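PDB 6MLX: leucine-rich repeat protein TpLRR, which is of unknown function but is a secreted, probably periplasmic, leucine-rich repeat protein of Treponema pallidum with BspA-type repeats. Local coordinates for residues I108-P111 with R112-V116; I85-P88 with D89-E93; Q115-G118 with Q119-S123. All coordinates share one frame; numbering follows the deposited sequence.

Contact 1: I108-P111 with R112-V116; sequences IVFP and RSLQV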
loop_
_atom_site.group_PDB
_atom_site.type_symbol
_atom_site.label_atom_id
_atom_site.label_comp_id
_atom_site.label_asym_id
_atom_site.label_seq_id
_atom_site.Cartn_x
_atom_site.Cartn_y
_atom_site.Cartn_z
ATOM N N ILE A 108 0.200 -7.128 -5.177
ATOM C CA ILE A 108 1.132 -6.908 -4.082
ATOM C C ILE A 108 0.764 -7.874 -2.966
ATOM O O ILE A 108 -0.414 -8.159 -2.737
ATOM C CB ILE A 108 1.109 -5.428 -3.636
ATOM C CG1 ILE A 108 2.241 -5.119 -2.663
ATOM C CG2 ILE A 108 -0.245 -5.067 -3.049
ATOM C CD1 ILE A 108 2.323 -3.635 -2.340
ATOM N N VAL A 109 1.781 -8.437 -2.326
ATOM C CA VAL A 109 1.594 -9.396 -1.247
ATOM C C VAL A 109 2.048 -8.727 0.043
ATOM O O VAL A 109 3.222 -8.367 0.184
ATOM C CB VAL A 109 2.365 -10.701 -1.484
ATOM C CG1 VAL A 109 2.171 -11.623 -0.300
ATOM C CG2 VAL A 109 1.924 -11.382 -2.784
ATOM N N PHE A 110 1.135 -8.558 0.958
ATOM C CA PHE A 110 1.474 -7.872 2.201
ATOM C C PHE A 110 2.027 -8.849 3.232
ATOM O O PHE A 110 1.492 -9.944 3.398
ATOM C CB PHE A 110 0.263 -7.182 2.784
ATOM C CG PHE A 110 -0.202 -6.006 1.999
ATOM C CD1 PHE A 110 0.639 -4.932 1.770
ATOM C CD2 PHE A 110 -1.490 -5.964 1.504
ATOM C CE1 PHE A 110 0.207 -3.841 1.053
ATOM C CE2 PHE A 110 -1.935 -4.866 0.802
ATOM C CZ PHE A 110 -1.094 -3.807 0.570
ATOM N N PRO A 111 3.079 -8.452 3.944
ATOM C CA PRO A 111 3.682 -9.345 4.937
ATOM C C PRO A 111 2.823 -9.493 6.178
ATOM O O PRO A 111 2.028 -8.616 6.540
ATOM C CB PRO A 111 5.005 -8.654 5.283
ATOM C CG PRO A 111 4.755 -7.226 4.992
ATOM C CD PRO A 111 3.834 -7.197 3.795
ATOM N N ARG A 112 3.031 -10.623 6.860
ATOM C CA ARG A 112 2.303 -10.890 8.093
ATOM C C ARG A 112 2.598 -9.868 9.189
ATOM O O ARG A 112 1.886 -9.839 10.194
ATOM C CB ARG A 112 2.618 -12.318 8.565
ATOM C CG ARG A 112 1.799 -12.785 9.779
ATOM C CD ARG A 112 1.358 -14.226 9.617
ATOM N NE ARG A 112 0.869 -14.846 10.847
ATOM C CZ ARG A 112 1.068 -16.134 11.109
ATOM N NH1 ARG A 112 0.601 -16.679 12.225
ATOM N NH2 ARG A 112 1.750 -16.881 10.234
ATOM N N SER A 113 3.588 -8.994 9.006
ATOM C CA SER A 113 3.922 -7.996 10.007
ATOM C C SER A 113 3.229 -6.645 9.806
ATOM O O SER A 113 3.314 -5.788 10.697
ATOM C CB SER A 113 5.431 -7.773 10.017
ATOM O OG SER A 113 5.894 -7.507 8.692
ATOM N N LEU A 114 2.559 -6.423 8.677
ATOM C CA LEU A 114 2.045 -5.092 8.358
ATOM C C LEU A 114 0.950 -4.670 9.344
ATOM O O LEU A 114 -0.065 -5.359 9.497
ATOM C CB LEU A 114 1.517 -5.071 6.925
ATOM C CG LEU A 114 1.081 -3.712 6.371
ATOM C CD1 LEU A 114 2.270 -2.750 6.287
ATOM C CD2 LEU A 114 0.371 -3.851 5.024
ATOM N N GLN A 115 1.144 -3.518 9.987
ATOM C CA GLN A 115 0.217 -2.973 10.977
ATOM C C GLN A 115 -0.668 -1.854 10.429
ATOM O O GLN A 115 -1.871 -1.815 10.732
ATOM C CB GLN A 115 0.980 -2.417 12.191
ATOM C CG GLN A 115 1.970 -3.373 12.870
ATOM C CD GLN A 115 1.268 -4.448 13.666
ATOM O OE1 GLN A 115 0.511 -4.159 14.603
ATOM N NE2 GLN A 115 1.495 -5.695 13.289
ATOM N N VAL A 116 -0.091 -0.938 9.649
ATOM C CA VAL A 116 -0.683 0.366 9.358
ATOM C C VAL A 116 -0.559 0.656 7.865
ATOM O O VAL A 116 0.535 0.565 7.298
ATOM C CB VAL A 116 -0.004 1.491 10.173
ATOM C CG1 VAL A 116 -0.570 2.879 9.796
ATOM C CG2 VAL A 116 -0.144 1.238 11.673
#
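Phe110 and Leu114 meet on the inner side of a type I beta turn running from Pro111 to Leu114. The tight part is apolar: Leu114 CD2 comes in at a slant to the Phe110 ring, 3.4 Å from its CD1. Leu114 can reach it because its CG stands anti to the backbone N (chi1 -173°), which carries the branch back over the turn. Both are buried: the ring offers a broad apolar surface, and the leucine fork puts one methyl on it. The turn is closed by a nearly straight bond (174°) from Leu114 N to Pro111 O, 3.1 Å long. Pro111 stands first in the turn, where it needs no backbone N-H, and its CB lies 3.7 Å from Ser113 OG; that hydroxyl bonds to the carbonyl O of Leu91. The loose side belongs to exposed Arg112, whose CB bond leads away from Phe110 and Pro111, with CB 3.7 Å from Pro111 C. Further on, Gln115 NE2 reaches back to Ser113 O at 3.2 Å; that oxygen lies in the amide plane of Gln115, while NE2 stands above the carbonyl plane of Ser113. Phe110 and Leu114 both pack on Ile94 of strand 93-94, and the turn leads into strand 116-117, which pairs in parallel with it.

Contact 2: I85-P88 with D89-E93; sequences IELP and DGLRE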
loop_
_atom_site.group_PDB
_atom_site.type_symbol
_atom_site.label_atom_id
_atom_site.label_comp_id
_atom_site.label_asym_id
_atom_site.label_seq_id
_atom_site.Cartn_x
_atom_site.Cartn_y
_atom_site.Cartn_z
ATOM N N ILE A 85 6.907 -5.361 -6.330
ATOM C CA ILE A 85 7.714 -4.929 -5.202
ATOM C C ILE A 85 7.664 -6.039 -4.164
ATOM O O ILE A 85 6.576 -6.471 -3.761
ATOM C CB ILE A 85 7.248 -3.581 -4.614
ATOM C CG1 ILE A 85 8.073 -3.228 -3.372
ATOM C CG2 ILE A 85 5.744 -3.589 -4.313
ATOM C CD1 ILE A 85 8.005 -1.752 -2.964
ATOM N N GLU A 86 8.831 -6.526 -3.758
ATOM C CA GLU A 86 8.929 -7.589 -2.772
ATOM C C GLU A 86 8.901 -6.938 -1.400
ATOM O O GLU A 86 9.847 -6.237 -1.012
ATOM C CB GLU A 86 10.198 -8.414 -2.968
ATOM C CG GLU A 86 10.223 -9.272 -4.244
ATOM C CD GLU A 86 8.950 -10.092 -4.450
ATOM O OE1 GLU A 86 8.525 -10.781 -3.480
ATOM O OE2 GLU A 86 8.409 -10.089 -5.588
ATOM N N LEU A 87 7.818 -7.143 -0.686
ATOM C CA LEU A 87 7.887 -6.449 0.587
ATOM C C LEU A 87 8.521 -7.359 1.627
ATOM O O LEU A 87 8.325 -8.581 1.597
ATOM C CB LEU A 87 6.501 -6.017 1.049
ATOM C CG LEU A 87 5.794 -5.046 0.096
ATOM C CD1 LEU A 87 4.419 -4.650 0.613
ATOM C CD2 LEU A 87 6.655 -3.809 -0.131
ATOM N N PRO A 88 9.275 -6.796 2.553
ATOM C CA PRO A 88 9.916 -7.623 3.575
ATOM C C PRO A 88 8.914 -8.118 4.608
ATOM O O PRO A 88 7.887 -7.484 4.856
ATOM C CB PRO A 88 10.910 -6.650 4.211
ATOM C CG PRO A 88 10.270 -5.301 4.074
ATOM C CD PRO A 88 9.536 -5.355 2.742
ATOM N N ASP A 89 9.233 -9.246 5.246
ATOM C CA ASP A 89 8.435 -9.578 6.421
ATOM C C ASP A 89 8.671 -8.623 7.589
ATOM O O ASP A 89 7.866 -8.596 8.516
ATOM C CB ASP A 89 8.667 -11.025 6.882
ATOM C CG ASP A 89 7.844 -11.370 8.127
ATOM O OD1 ASP A 89 6.663 -10.937 8.206
ATOM O OD2 ASP A 89 8.367 -12.028 9.056
ATOM N N GLY A 90 9.704 -7.792 7.572
ATOM C CA GLY A 90 9.779 -6.821 8.658
ATOM C C GLY A 90 8.813 -5.640 8.550
ATOM O O GLY A 90 8.664 -4.910 9.537
ATOM N N LEU A 91 8.155 -5.438 7.403
ATOM C CA LEU A 91 7.417 -4.189 7.195
ATOM C C LEU A 91 6.257 -4.042 8.186
ATOM O O LEU A 91 5.449 -4.958 8.362
ATOM C CB LEU A 91 6.901 -4.106 5.756
ATOM C CG LEU A 91 6.120 -2.826 5.422
ATOM C CD1 LEU A 91 7.007 -1.579 5.493
ATOM C CD2 LEU A 91 5.458 -2.930 4.057
ATOM N N ARG A 92 6.191 -2.879 8.845
ATOM C CA ARG A 92 5.144 -2.564 9.815
ATOM C C ARG A 92 4.172 -1.491 9.357
ATOM O O ARG A 92 3.002 -1.539 9.743
ATOM C CB ARG A 92 5.749 -2.090 11.147
ATOM C CG ARG A 92 7.022 -2.803 11.557
ATOM C CD ARG A 92 6.713 -3.951 12.502
ATOM N NE ARG A 92 6.229 -3.381 13.749
ATOM C CZ ARG A 92 5.373 -4.003 14.537
ATOM N NH1 ARG A 92 4.937 -5.216 14.194
ATOM N NH2 ARG A 92 4.968 -3.425 15.665
ATOM N N GLU A 93 4.627 -0.510 8.574
ATOM C CA GLU A 93 3.812 0.655 8.250
ATOM C C GLU A 93 4.132 1.154 6.847
ATOM O O GLU A 93 5.295 1.197 6.438
ATOM C CB GLU A 93 4.028 1.792 9.256
ATOM C CG GLU A 93 3.199 3.060 8.969
ATOM C CD GLU A 93 3.269 4.075 10.105
ATOM O OE1 GLU A 93 4.029 3.830 11.051
ATOM O OE2 GLU A 93 2.560 5.109 10.074
#
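Leu87 and Leu91 face each other across a tight corner of a leucine-rich repeat coil, where the chain leaves strand 84-86 and turns toward strand 93-94 through a type I beta turn, Pro88 to Leu91.

The polar part is a backbone bond, Leu91 N to Pro88 O, 3.3 Å long, closing the turn. Asp89 and Gly90 fill the two middle positions with the backbone angles of an ordinary type I turn, and both residue types are at home there: the first is polar and exposed, while Gly90 brings no side chain beside the proline ring. Just after the turn, Arg92 is tied by backbone hydrogen bonding to Arg69 of the preceding coil, which fixes the corner in the stack.

The apolar part lies inside the bend. In Leu91, chi1 (-180°) swings CG toward Leu87, and chi2 (65°) sets CD2 as the methyl that meets it, 4.0 Å from Leu87 CD1. The two leucines cross at a slant, each offering one methyl, and beyond them Leu91 also packs on Ile71 of strand 70-71. Beside this pair, Pro88 CG lies 4.0 Å from Leu91 CB; the proline ring thus fills the angle of the turn, and it also packs on Leu64 of the preceding coil. A rigid ring suits this place, since it restricts the chain leading into the turn and its carbons cover the base of the leucine.

Contact at the outer rim is slight. The CB bond of exposed Asp89 leads away from the proline, and the closest approach of its side chain to that residue is Asp89 CB to Pro88 C, at 3.7 Å.

Contact 3: Q115-G118 with Q119-S123; sequences QVIG and QDVFS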
loop_
_atom_site.group_PDB
_atom_site.type_symbol
_atom_site.label_atom_id
_atom_site.label_comp_id
_atom_site.label_asym_id
_atom_site.label_seq_id
_atom_site.Cartn_x
_atom_site.Cartn_y
_atom_site.Cartn_z
ATOM N N GLN A 115 1.144 -3.518 9.987
ATOM C CA GLN A 115 0.217 -2.973 10.977
ATOM C C GLN A 115 -0.668 -1.854 10.429
ATOM O O GLN A 115 -1.871 -1.815 10.732
ATOM C CB GLN A 115 0.980 -2.417 12.191
ATOM C CG GLN A 115 1.970 -3.373 12.870
ATOM C CD GLN A 115 1.268 -4.448 13.666
ATOM O OE1 GLN A 115 0.511 -4.159 14.603
ATOM N NE2 GLN A 115 1.495 -5.695 13.289
ATOM N N VAL A 116 -0.091 -0.938 9.649
ATOM C CA VAL A 116 -0.683 0.366 9.358
ATOM C C VAL A 116 -0.559 0.656 7.865
ATOM O O VAL A 116 0.535 0.565 7.298
ATOM C CB VAL A 116 -0.004 1.491 10.173
ATOM C CG1 VAL A 116 -0.570 2.879 9.796
ATOM C CG2 VAL A 116 -0.144 1.238 11.673
ATOM N N ILE A 117 -1.680 1.015 7.242
ATOM C CA ILE A 117 -1.725 1.538 5.883
ATOM C C ILE A 117 -2.318 2.945 5.956
ATOM O O ILE A 117 -3.461 3.119 6.398
ATOM C CB ILE A 117 -2.548 0.629 4.955
ATOM C CG1 ILE A 117 -1.923 -0.778 4.900
ATOM C CG2 ILE A 117 -2.640 1.251 3.569
ATOM C CD1 ILE A 117 -2.701 -1.805 4.080
ATOM N N GLY A 118 -1.541 3.944 5.543
ATOM C CA GLY A 118 -1.968 5.328 5.648
ATOM C C GLY A 118 -3.016 5.694 4.608
ATOM O O GLY A 118 -3.451 4.879 3.796
ATOM N N GLN A 119 -3.419 6.968 4.635
ATOM C CA GLN A 119 -4.386 7.473 3.661
ATOM C C GLN A 119 -3.837 7.391 2.239
ATOM O O GLN A 119 -2.646 7.612 2.004
ATOM C CB GLN A 119 -4.754 8.934 3.968
ATOM C CG GLN A 119 -5.379 9.171 5.315
ATOM C CD GLN A 119 -5.807 10.622 5.534
ATOM O OE1 GLN A 119 -6.753 10.888 6.283
ATOM N NE2 GLN A 119 -5.108 11.564 4.891
ATOM N N ASP A 120 -4.723 7.077 1.287
ATOM C CA ASP A 120 -4.447 7.197 -0.152
ATOM C C ASP A 120 -3.207 6.419 -0.597
ATOM O O ASP A 120 -2.560 6.783 -1.586
ATOM C CB ASP A 120 -4.321 8.672 -0.568
ATOM C CG ASP A 120 -5.608 9.456 -0.323
ATOM O OD1 ASP A 120 -6.540 9.338 -1.129
ATOM O OD2 ASP A 120 -5.708 10.165 0.693
ATOM N N VAL A 121 -2.871 5.326 0.098
ATOM C CA VAL A 121 -1.597 4.661 -0.167
ATOM C C VAL A 121 -1.575 4.084 -1.575
ATOM O O VAL A 121 -0.568 4.188 -2.286
ATOM C CB VAL A 121 -1.308 3.584 0.895
ATOM C CG1 VAL A 121 -0.274 2.585 0.368
ATOM C CG2 VAL A 121 -0.798 4.240 2.183
ATOM N N PHE A 122 -2.678 3.476 -2.006
ATOM C CA PHE A 122 -2.767 2.914 -3.347
ATOM C C PHE A 122 -3.702 3.731 -4.227
ATOM O O PHE A 122 -4.284 3.210 -5.178
ATOM C CB PHE A 122 -3.181 1.445 -3.280
ATOM C CG PHE A 122 -2.204 0.603 -2.506
ATOM C CD1 PHE A 122 -0.997 0.215 -3.080
ATOM C CD2 PHE A 122 -2.459 0.252 -1.184
ATOM C CE1 PHE A 122 -0.074 -0.534 -2.357
ATOM C CE2 PHE A 122 -1.554 -0.500 -0.464
ATOM C CZ PHE A 122 -0.350 -0.883 -1.042
ATOM N N SER A 123 -3.844 5.018 -3.908
ATOM C CA SER A 123 -4.622 5.937 -4.731
ATOM C C SER A 123 -4.140 5.893 -6.177
ATOM O O SER A 123 -2.939 5.974 -6.445
ATOM C CB SER A 123 -4.504 7.362 -4.170
ATOM O OG SER A 123 -5.259 8.280 -4.956
#
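Ile117 and Val121 pack together where one coil of the leucine-rich repeat leaves strand 116-117 and bends through two overlapping beta turns, type II from Gly118 to Val121 and type I from Asp120 to Ser123. Ile117 CG2 is the branch that touches: anti to the backbone N, it lies 3.8 Å from both CB and CG2 of Val121, and the two side chains cross at about a right angle. Beta-branched residues suit the spot, because their methyls sit close to the backbone. With chi1 at 160°, Val121 CG2 stands beside its backbone N, anti to the carbonyl carbon, and comes 3.2 Å from Gly118 O, a snug approach of a methyl to a carbonyl. Gln119 touches Gly118 with its CB alone, and its extended chain carries OE1 to a weak hydrogen bond with Ser142 OG. Asp120 takes the left-handed backbone conformation (phi 56°, psi 29°) that the third position of a type II turn requires and that aspartate tolerates better than most residues; its OD1 forms a salt bridge with Arg146 NE. The second turn is closed by Ser123 N bonding to Asp120 O at 3.2 Å. Within it, Phe122 has Val121 CG1 over one ring face, 3.4 Å above the plane and offset toward the rim.

Overall arrangement
Contacts 1 and 2 are matching turns 23 residues apart in sequence, stacked in successive coils with centres about 6 Å apart; Pro111 CB of contact 1 packs on Pro88 O of contact 2 at 3.1 Å. Contact 3 continues the coil of contact 1, sharing Gln115 and Val116, its centre about 11 Å from that of contact 1 and about 14 Å from that of contact 2. Phe110 CZ and Phe122 CZ meet at 3.4 Å, joining contacts 1 and 3 inside the coil. Between contacts 2 and 3, Arg92 O probably accepts hydrogen bonds from Gln115 N (2.7 Å) and Val116 N (3.2 Å). Together the three trace how neighbouring coils are stitched into one stack.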